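Local coordinates for protein glutaminase 1 (Escherichia coli, PDB 1U60) that catalyses the hydrolysis of L-glutamine to L-glutamate and ammonium, at residues 242-247 with 286-291; 25-30 with 281-286. All blocks are in the same frame, centred on the assembly; numbering follows the deposited sequence.

Interaction 1 of 2, residues 242-247 with 286-291; sequences GLYGRS and DGNSVR
The amide of Asn-288 reaches between Leu-243 and Tyr-244 with its ND2 and OD1 branches turned to different partners. ND2 donates to Leu-243 O at 3.3 Å, arriving 36° above the carbonyl plane; Arg-246 N reaches the same oxygen from the opposite face, so two donors grip it. ND2 also rests against Leu-243 CD2 (4.1 Å). OD1 lies at the edge of the Tyr-244 ring, 4.2 Å from its CD2, with ring and amide planes only 19° apart; its strongest partner is Ser-260 OG. The phenol OH bonds to Lys-69, Lys-259 and Ser-66, a cluster consistent with the Ser-x-x-Lys and Lys-Ser-Gly motifs of the serine beta-lactamase superfamily; Ser-66 and Tyr-244 are predicted substrate-site residues. Farther out, the Arg-246 chain crosses the Asp-286 carboxylate at about a right angle, CG to CG 3.3 Å. Bends at chi2 and chi3 carry the guanidinium past the acid. Arg-246 NE and Asp-286 OD2 form a long ion pair (3.8 Å): the two planes are within 9° of parallel, yet no N-H points at OD2 and charge alone pairs them, while Asp-249 is the stronger partner. One water bridges Gly-245 N (2.9 Å) and Asp-286 OD1 (3.0 Å).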
ATOM      1  N   GLY A 242      -4.698  -6.133   2.811  1.00  7.02           N
ATOM      2  CA  GLY A 242      -5.430  -7.332   2.412  1.00  6.68           C
ATOM      3  C   GLY A 242      -4.781  -8.663   2.773  1.00  8.26           C
ATOM      4  O   GLY A 242      -5.458  -9.673   2.866  1.00  8.45           O
ATOM      5  N   LEU A 243      -3.451  -8.662   2.907  1.00  7.23           N
ATOM      6  CA  LEU A 243      -2.708  -9.846   3.394  1.00  7.87           C
ATOM      7  C   LEU A 243      -2.128  -9.627   4.796  1.00  7.94           C
ATOM      8  O   LEU A 243      -1.084 -10.221   5.156  1.00  8.64           O
ATOM      9  CB  LEU A 243      -1.633 -10.271   2.391  1.00  7.62           C
ATOM     10  CG  LEU A 243      -2.223 -11.170   1.296  1.00 11.05           C
ATOM     11  CD1 LEU A 243      -2.899 -10.353   0.185  1.00 12.51           C
ATOM     12  CD2 LEU A 243      -1.181 -12.040   0.710  1.00 12.86           C
ATOM     13  N   TYR A 244      -2.757  -8.732   5.549  1.00  7.47           N
ATOM     14  CA  TYR A 244      -2.415  -8.473   6.956  1.00  8.92           C
ATOM     15  C   TYR A 244      -0.987  -7.909   7.026  1.00  9.21           C
ATOM     16  O   TYR A 244      -0.647  -6.998   6.259  1.00 10.70           O
ATOM     17  CB  TYR A 244      -2.719  -9.689   7.845  1.00 10.03           C
ATOM     18  CG  TYR A 244      -4.213 -10.019   7.724  1.00  6.55           C
ATOM     19  CD1 TYR A 244      -5.143  -9.231   8.353  1.00  9.04           C
ATOM     20  CD2 TYR A 244      -4.664 -10.974   6.823  1.00  9.72           C
ATOM     21  CE1 TYR A 244      -6.531  -9.458   8.194  1.00  8.52           C
ATOM     22  CE2 TYR A 244      -6.031 -11.197   6.637  1.00  8.97           C
ATOM     23  CZ  TYR A 244      -6.952 -10.404   7.319  1.00  8.89           C
ATOM     24  OH  TYR A 244      -8.299 -10.657   7.113  1.00 10.41           O
ATOM     25  N   GLY A 245      -0.177  -8.427   7.936  1.00 10.45           N
ATOM     26  CA  GLY A 245       1.179  -7.928   8.127  1.00 11.99           C
ATOM     27  C   GLY A 245       2.111  -8.217   6.972  1.00 11.91           C
ATOM     28  O   GLY A 245       3.255  -7.788   6.989  1.00 12.17           O
ATOM     29  N   ARG A 246       1.662  -9.001   6.005  1.00 10.65           N
ATOM     30  CA  ARG A 246       2.476  -9.304   4.813  1.00 11.53           C
ATOM     31  C   ARG A 246       1.977  -8.619   3.566  1.00 10.35           C
ATOM     32  O   ARG A 246       2.319  -8.991   2.454  1.00  8.38           O
ATOM     33  CB  ARG A 246       2.506 -10.813   4.549  1.00 12.89           C
ATOM     34  CG  ARG A 246       3.055 -11.596   5.712  1.00 18.47           C
ATOM     35  CD  ARG A 246       4.442 -12.051   5.502  1.00 26.51           C
ATOM     36  NE  ARG A 246       5.400 -11.278   6.246  1.00 32.96           N
ATOM     37  CZ  ARG A 246       6.720 -11.402   6.089  1.00 35.57           C
ATOM     38  NH1 ARG A 246       7.210 -12.292   5.221  1.00 40.56           N
ATOM     39  NH2 ARG A 246       7.543 -10.625   6.760  1.00 32.37           N
ATOM     40  N   SER A 247       1.138  -7.619   3.752  1.00  7.77           N
ATOM     41  CA  SER A 247       0.664  -6.863   2.629  1.00  7.46           C
ATOM     42  C   SER A 247       1.761  -6.122   1.902  1.00  7.10           C
ATOM     43  O   SER A 247       1.783  -6.052   0.677  1.00  7.97           O
ATOM     44  CB  SER A 247      -0.383  -5.867   3.074  1.00  8.87           C
ATOM     45  OG  SER A 247      -1.530  -6.526   3.616  1.00  7.81           O
ATOM     46  N   ASP A 286       1.173 -15.996   8.918  1.00 15.52           N
ATOM     47  CA  ASP A 286       0.362 -14.806   8.774  1.00 15.21           C
ATOM     48  C   ASP A 286      -1.068 -15.082   8.362  1.00 14.83           C
ATOM     49  O   ASP A 286      -1.822 -14.164   8.118  1.00 15.06           O
ATOM     50  CB  ASP A 286       1.021 -13.826   7.819  1.00 15.94           C
ATOM     51  CG  ASP A 286       2.214 -13.201   8.460  1.00 18.12           C
ATOM     52  OD1 ASP A 286       1.999 -12.259   9.289  1.00 22.04           O
ATOM     53  OD2 ASP A 286       3.356 -13.688   8.309  1.00 21.27           O
ATOM     54  N   GLY A 287      -1.426 -16.348   8.265  1.00 13.40           N
ATOM     55  CA  GLY A 287      -2.791 -16.720   7.935  1.00 13.73           C
ATOM     56  C   GLY A 287      -3.103 -16.786   6.447  1.00 12.13           C
ATOM     57  O   GLY A 287      -4.273 -16.868   6.034  1.00 11.24           O
ATOM     58  N   ASN A 288      -2.049 -16.734   5.649  1.00 12.43           N
ATOM     59  CA  ASN A 288      -2.151 -16.679   4.205  1.00 12.20           C
ATOM     60  C   ASN A 288      -1.765 -18.012   3.574  1.00 12.19           C
ATOM     61  O   ASN A 288      -0.693 -18.567   3.864  1.00 11.59           O
ATOM     62  CB  ASN A 288      -1.247 -15.569   3.675  1.00 12.98           C
ATOM     63  CG  ASN A 288      -1.581 -14.200   4.287  1.00 12.45           C
ATOM     64  OD1 ASN A 288      -2.753 -13.889   4.543  1.00 11.30           O
ATOM     65  ND2 ASN A 288      -0.534 -13.396   4.570  1.00  9.76           N
ATOM     66  N   SER A 289      -2.603 -18.495   2.664  1.00 10.87           N
ATOM     67  CA  SER A 289      -2.371 -19.808   2.029  1.00 10.65           C
ATOM     68  C   SER A 289      -0.965 -19.876   1.431  1.00  9.98           C
ATOM     69  O   SER A 289      -0.591 -19.019   0.612  1.00 10.13           O
ATOM     70  CB  SER A 289      -3.375 -20.044   0.882  1.00  9.91           C
ATOM     71  OG  SER A 289      -3.145 -21.282   0.230  1.00 10.17           O
ATOM     72  N   VAL A 290      -0.202 -20.894   1.811  1.00 10.43           N
ATOM     73  CA  VAL A 290       1.140 -21.065   1.249  1.00 10.02           C
ATOM     74  C   VAL A 290       1.123 -21.238  -0.261  1.00  9.94           C
ATOM     75  O   VAL A 290       1.790 -20.479  -0.995  1.00 11.53           O
ATOM     76  CB  VAL A 290       1.942 -22.249   1.950  1.00 11.24           C
ATOM     77  CG1 VAL A 290       3.316 -22.488   1.276  1.00 13.72           C
ATOM     78  CG2 VAL A 290       2.058 -21.968   3.406  1.00 12.84           C
ATOM     79  N   ARG A 291       0.373 -22.218  -0.746  1.00 10.17           N
ATOM     80  CA  ARG A 291       0.305 -22.497  -2.162  1.00 10.53           C
ATOM     81  C   ARG A 291      -0.522 -21.427  -2.904  1.00 10.89           C
ATOM     82  O   ARG A 291      -0.219 -21.098  -4.037  1.00 10.49           O
ATOM     83  CB  ARG A 291      -0.318 -23.869  -2.438  1.00 11.18           C
ATOM     84  CG  ARG A 291       0.451 -25.081  -1.929  1.00 13.73           C
ATOM     85  CD  ARG A 291      -0.429 -26.345  -1.999  1.00 16.57           C
ATOM     86  NE  ARG A 291       0.158 -27.416  -1.197  1.00 21.50           N
ATOM     87  CZ  ARG A 291      -0.538 -28.247  -0.474  1.00 13.68           C
ATOM     88  NH1 ARG A 291      -1.866 -28.169  -0.439  1.00 21.16           N
ATOM     89  NH2 ARG A 291       0.101 -29.184   0.207  1.00 22.77           N
TER
HETATM   90  O   HOH W   1      -0.210 -10.336  10.094  1.00 18.36           O

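Interaction 2 of 2, residues 25-30 with 281-286; sequences QNADYI and PPLDED
The flat amide of Asn-26 is approached on one face by CB of Pro-281, offset from its centre and 3.4 Å from Asn-26 OD1. Pro-282 meets the oxygen end, its N 3.7 Å and its CG 3.9 Å from Asn-26 OD1. The Asn-26 side chain runs alongside that of Pro-281 in the same direction. The asparagine's nitrogen, ND2, is held by Val-36 O and Leu-33 O, which fixes the rotation of the amide and leaves its oxygen turned to the prolines. Beside this packing the backbones pair: Leu-283 N donates to Gln-25 O at 2.9 Å, and in return Gln-25 N donates to Leu-283 O at 3.0 Å. These two bonds make a single antiparallel bridge, a hydrogen-bonded pair, tying the loop between helices 4-18 and 31-34 to the loop that joins strand 274-279, the middle strand of the five-stranded antiparallel sheet, to helix 290-303. Leu-283 CB packs against the Gln-25 carbonyl oxygen, and because chi1 is -47° CG lies beside the backbone N, the CD1 branch of Leu-283 reaching Ala-27 CB at 3.9 Å. A water accepts from Ala-27 N (3.1 Å) and donates to Pro-281 O (2.7 Å), prolonging the connection beyond the bridge. After Leu-283 the chain leaves the contact through an Asx turn, in which Asp-284 OD1 accepts from Asp-286 N from above its carboxylate plane.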
ATOM      1  N   GLN A  25      -0.102 -24.931   7.733  1.00 16.11           N
ATOM      2  CA  GLN A  25      -1.087 -25.741   8.412  1.00 16.91           C
ATOM      3  C   GLN A  25      -2.496 -25.204   8.180  1.00 15.31           C
ATOM      4  O   GLN A  25      -2.708 -23.987   8.159  1.00 13.90           O
ATOM      5  CB  GLN A  25      -0.864 -25.698   9.935  1.00 18.26           C
ATOM      6  CG  GLN A  25       0.498 -26.134  10.388  1.00 24.13           C
ATOM      7  CD  GLN A  25       0.542 -26.193  11.881  1.00 29.92           C
ATOM      8  OE1 GLN A  25       1.164 -25.348  12.505  1.00 37.35           O
ATOM      9  NE2 GLN A  25      -0.177 -27.144  12.467  1.00 33.85           N
ATOM     10  N   ASN A  26      -3.486 -26.080   8.071  1.00 13.79           N
ATOM     11  CA  ASN A  26      -4.857 -25.608   8.042  1.00 12.85           C
ATOM     12  C   ASN A  26      -5.186 -24.818   9.287  1.00 12.95           C
ATOM     13  O   ASN A  26      -4.731 -25.147  10.398  1.00 12.35           O
ATOM     14  CB  ASN A  26      -5.895 -26.730   8.033  1.00 13.07           C
ATOM     15  CG  ASN A  26      -5.933 -27.527   6.751  1.00 11.75           C
ATOM     16  OD1 ASN A  26      -4.946 -27.626   5.996  1.00 12.99           O
ATOM     17  ND2 ASN A  26      -7.070 -28.170   6.525  1.00 10.36           N
ATOM     18  N   ALA A  27      -5.983 -23.767   9.117  1.00 13.23           N
ATOM     19  CA  ALA A  27      -6.730 -23.202  10.223  1.00 12.98           C
ATOM     20  C   ALA A  27      -7.460 -24.349  10.924  1.00 14.47           C
ATOM     21  O   ALA A  27      -7.955 -25.250  10.241  1.00 13.58           O
ATOM     22  CB  ALA A  27      -7.730 -22.158   9.735  1.00 12.88           C
ATOM     23  N   ASP A  28      -7.424 -24.356  12.261  1.00 15.87           N
ATOM     24  CA  ASP A  28      -8.022 -25.454  13.014  1.00 17.07           C
ATOM     25  C   ASP A  28      -8.796 -25.041  14.276  1.00 17.65           C
ATOM     26  O   ASP A  28      -9.093 -25.872  15.142  1.00 17.99           O
ATOM     27  CB  ASP A  28      -6.956 -26.518  13.294  1.00 17.57           C
ATOM     28  CG  ASP A  28      -5.889 -26.043  14.274  1.00 19.49           C
ATOM     29  OD1 ASP A  28      -5.974 -24.903  14.764  1.00 18.39           O
ATOM     30  OD2 ASP A  28      -4.940 -26.775  14.627  1.00 24.48           O
ATOM     31  N   TYR A  29      -9.199 -23.789  14.354  1.00 16.83           N
ATOM     32  CA  TYR A  29      -9.911 -23.324  15.528  1.00 16.52           C
ATOM     33  C   TYR A  29     -11.362 -23.789  15.544  1.00 16.73           C
ATOM     34  O   TYR A  29     -11.993 -23.726  16.586  1.00 15.99           O
ATOM     35  CB  TYR A  29      -9.799 -21.815  15.699  1.00 16.53           C
ATOM     36  CG  TYR A  29     -10.393 -21.050  14.552  1.00 15.81           C
ATOM     37  CD1 TYR A  29      -9.628 -20.696  13.447  1.00 15.55           C
ATOM     38  CD2 TYR A  29     -11.707 -20.693  14.577  1.00 15.31           C
ATOM     39  CE1 TYR A  29     -10.192 -19.994  12.396  1.00 14.47           C
ATOM     40  CE2 TYR A  29     -12.274 -20.001  13.526  1.00 16.84           C
ATOM     41  CZ  TYR A  29     -11.520 -19.677  12.452  1.00 14.50           C
ATOM     42  OH  TYR A  29     -12.118 -18.975  11.427  1.00 14.83           O
ATOM     43  N   ILE A  30     -11.870 -24.231  14.386  1.00 16.03           N
ATOM     44  CA  ILE A  30     -13.155 -24.939  14.295  1.00 15.68           C
ATOM     45  C   ILE A  30     -12.909 -26.201  13.475  1.00 15.55           C
ATOM     46  O   ILE A  30     -12.056 -26.208  12.600  1.00 14.61           O
ATOM     47  CB  ILE A  30     -14.296 -24.122  13.673  1.00 16.02           C
ATOM     48  CG1 ILE A  30     -13.901 -23.481  12.328  1.00 14.83           C
ATOM     49  CG2 ILE A  30     -14.790 -23.021  14.656  1.00 16.06           C
ATOM     50  CD1 ILE A  30     -15.114 -23.012  11.531  1.00 15.64           C
ATOM     51  N   PRO A 281      -5.830 -25.089   1.492  1.00  8.92           N
ATOM     52  CA  PRO A 281      -6.033 -24.907   2.933  1.00  9.28           C
ATOM     53  C   PRO A 281      -4.811 -24.585   3.804  1.00  9.72           C
ATOM     54  O   PRO A 281      -5.020 -23.847   4.745  1.00 10.40           O
ATOM     55  CB  PRO A 281      -6.684 -26.241   3.361  1.00  9.45           C
ATOM     56  CG  PRO A 281      -7.394 -26.754   2.073  1.00  9.33           C
ATOM     57  CD  PRO A 281      -6.461 -26.351   1.006  1.00  9.24           C
ATOM     58  N   PRO A 282      -3.617 -25.139   3.578  1.00 10.33           N
ATOM     59  CA  PRO A 282      -2.500 -24.839   4.494  1.00 10.73           C
ATOM     60  C   PRO A 282      -2.070 -23.374   4.463  1.00  9.67           C
ATOM     61  O   PRO A 282      -1.761 -22.876   3.394  1.00 10.72           O
ATOM     62  CB  PRO A 282      -1.410 -25.793   4.031  1.00 11.24           C
ATOM     63  CG  PRO A 282      -2.167 -26.938   3.403  1.00 10.52           C
ATOM     64  CD  PRO A 282      -3.244 -26.183   2.612  1.00 10.58           C
ATOM     65  N   LEU A 283      -2.036 -22.743   5.641  1.00  8.66           N
ATOM     66  CA  LEU A 283      -1.721 -21.340   5.811  1.00  9.90           C
ATOM     67  C   LEU A 283      -0.329 -21.143   6.412  1.00 10.40           C
ATOM     68  O   LEU A 283       0.130 -21.955   7.207  1.00 11.69           O
ATOM     69  CB  LEU A 283      -2.712 -20.660   6.728  1.00 10.26           C
ATOM     70  CG  LEU A 283      -4.176 -20.931   6.477  1.00  9.15           C
ATOM     71  CD1 LEU A 283      -5.092 -20.355   7.538  1.00 11.03           C
ATOM     72  CD2 LEU A 283      -4.626 -20.525   5.035  1.00  9.74           C
ATOM     73  N   ASP A 284       0.298 -20.032   6.063  1.00 11.55           N
ATOM     74  CA  ASP A 284       1.556 -19.645   6.721  1.00 12.99           C
ATOM     75  C   ASP A 284       1.265 -18.983   8.057  1.00 13.75           C
ATOM     76  O   ASP A 284       0.126 -18.906   8.493  1.00 13.15           O
ATOM     77  CB  ASP A 284       2.455 -18.830   5.797  1.00 13.55           C
ATOM     78  CG  ASP A 284       1.891 -17.450   5.410  1.00 13.12           C
ATOM     79  OD1 ASP A 284       1.022 -16.899   6.105  1.00 11.69           O
ATOM     80  OD2 ASP A 284       2.282 -16.857   4.397  1.00 13.61           O
ATOM     81  N   GLU A 285       2.301 -18.498   8.731  1.00 16.78           N
ATOM     82  CA  GLU A 285       2.149 -17.910  10.058  1.00 18.27           C
ATOM     83  C   GLU A 285       1.321 -16.635  10.079  1.00 17.17           C
ATOM     84  O   GLU A 285       0.838 -16.210  11.138  1.00 17.57           O
ATOM     85  CB  GLU A 285       3.549 -17.595  10.612  1.00 20.24           C
ATOM     86  CG  GLU A 285       4.380 -18.814  10.931  1.00 26.35           C
ATOM     87  CD  GLU A 285       5.408 -18.492  11.998  1.00 33.34           C
ATOM     88  OE1 GLU A 285       6.108 -17.465  11.799  1.00 37.48           O
ATOM     89  OE2 GLU A 285       5.478 -19.228  13.030  1.00 39.48           O
ATOM     90  N   ASP A 286       1.173 -15.996   8.918  1.00 15.52           N
ATOM     91  CA  ASP A 286       0.362 -14.806   8.774  1.00 15.21           C
ATOM     92  C   ASP A 286      -1.068 -15.082   8.362  1.00 14.83           C
ATOM     93  O   ASP A 286      -1.822 -14.164   8.118  1.00 15.06           O
ATOM     94  CB  ASP A 286       1.021 -13.826   7.819  1.00 15.94           C
ATOM     95  CG  ASP A 286       2.214 -13.201   8.460  1.00 18.12           C
ATOM     96  OD1 ASP A 286       1.999 -12.259   9.289  1.00 22.04           O
ATOM     97  OD2 ASP A 286       3.356 -13.688   8.309  1.00 21.27           O
TER
HETATM   98  O   HOH W   2      -7.134 -23.261   6.329  1.00 13.75           O

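Interactions 1 and 2 lie with their centres about 11 Å apart and share Asp-286, whose carboxylate serves interaction 1. Asp-284 OD1 of interaction 2 also accepts from Asn-288 N of interaction 1, tying the two together. They meet again where Val-290 N probably donates to Pro-282 O at 3.0 Å and where Leu-283 CD2 packs 3.7 Å from Ser-289 N. The run 281-291 thus faces 25-30 with its first part and 242-247 with its next. Interaction 1 contributes Tyr-244 to the predicted substrate site, its side chain about 5 Å from that of Asn-117 (nearest atoms). Interaction 2 borders the site: the Leu-283 side chain is about 4 Å from that of Val-262 (nearest atoms), and Tyr-29 OH bonds to Glu-161.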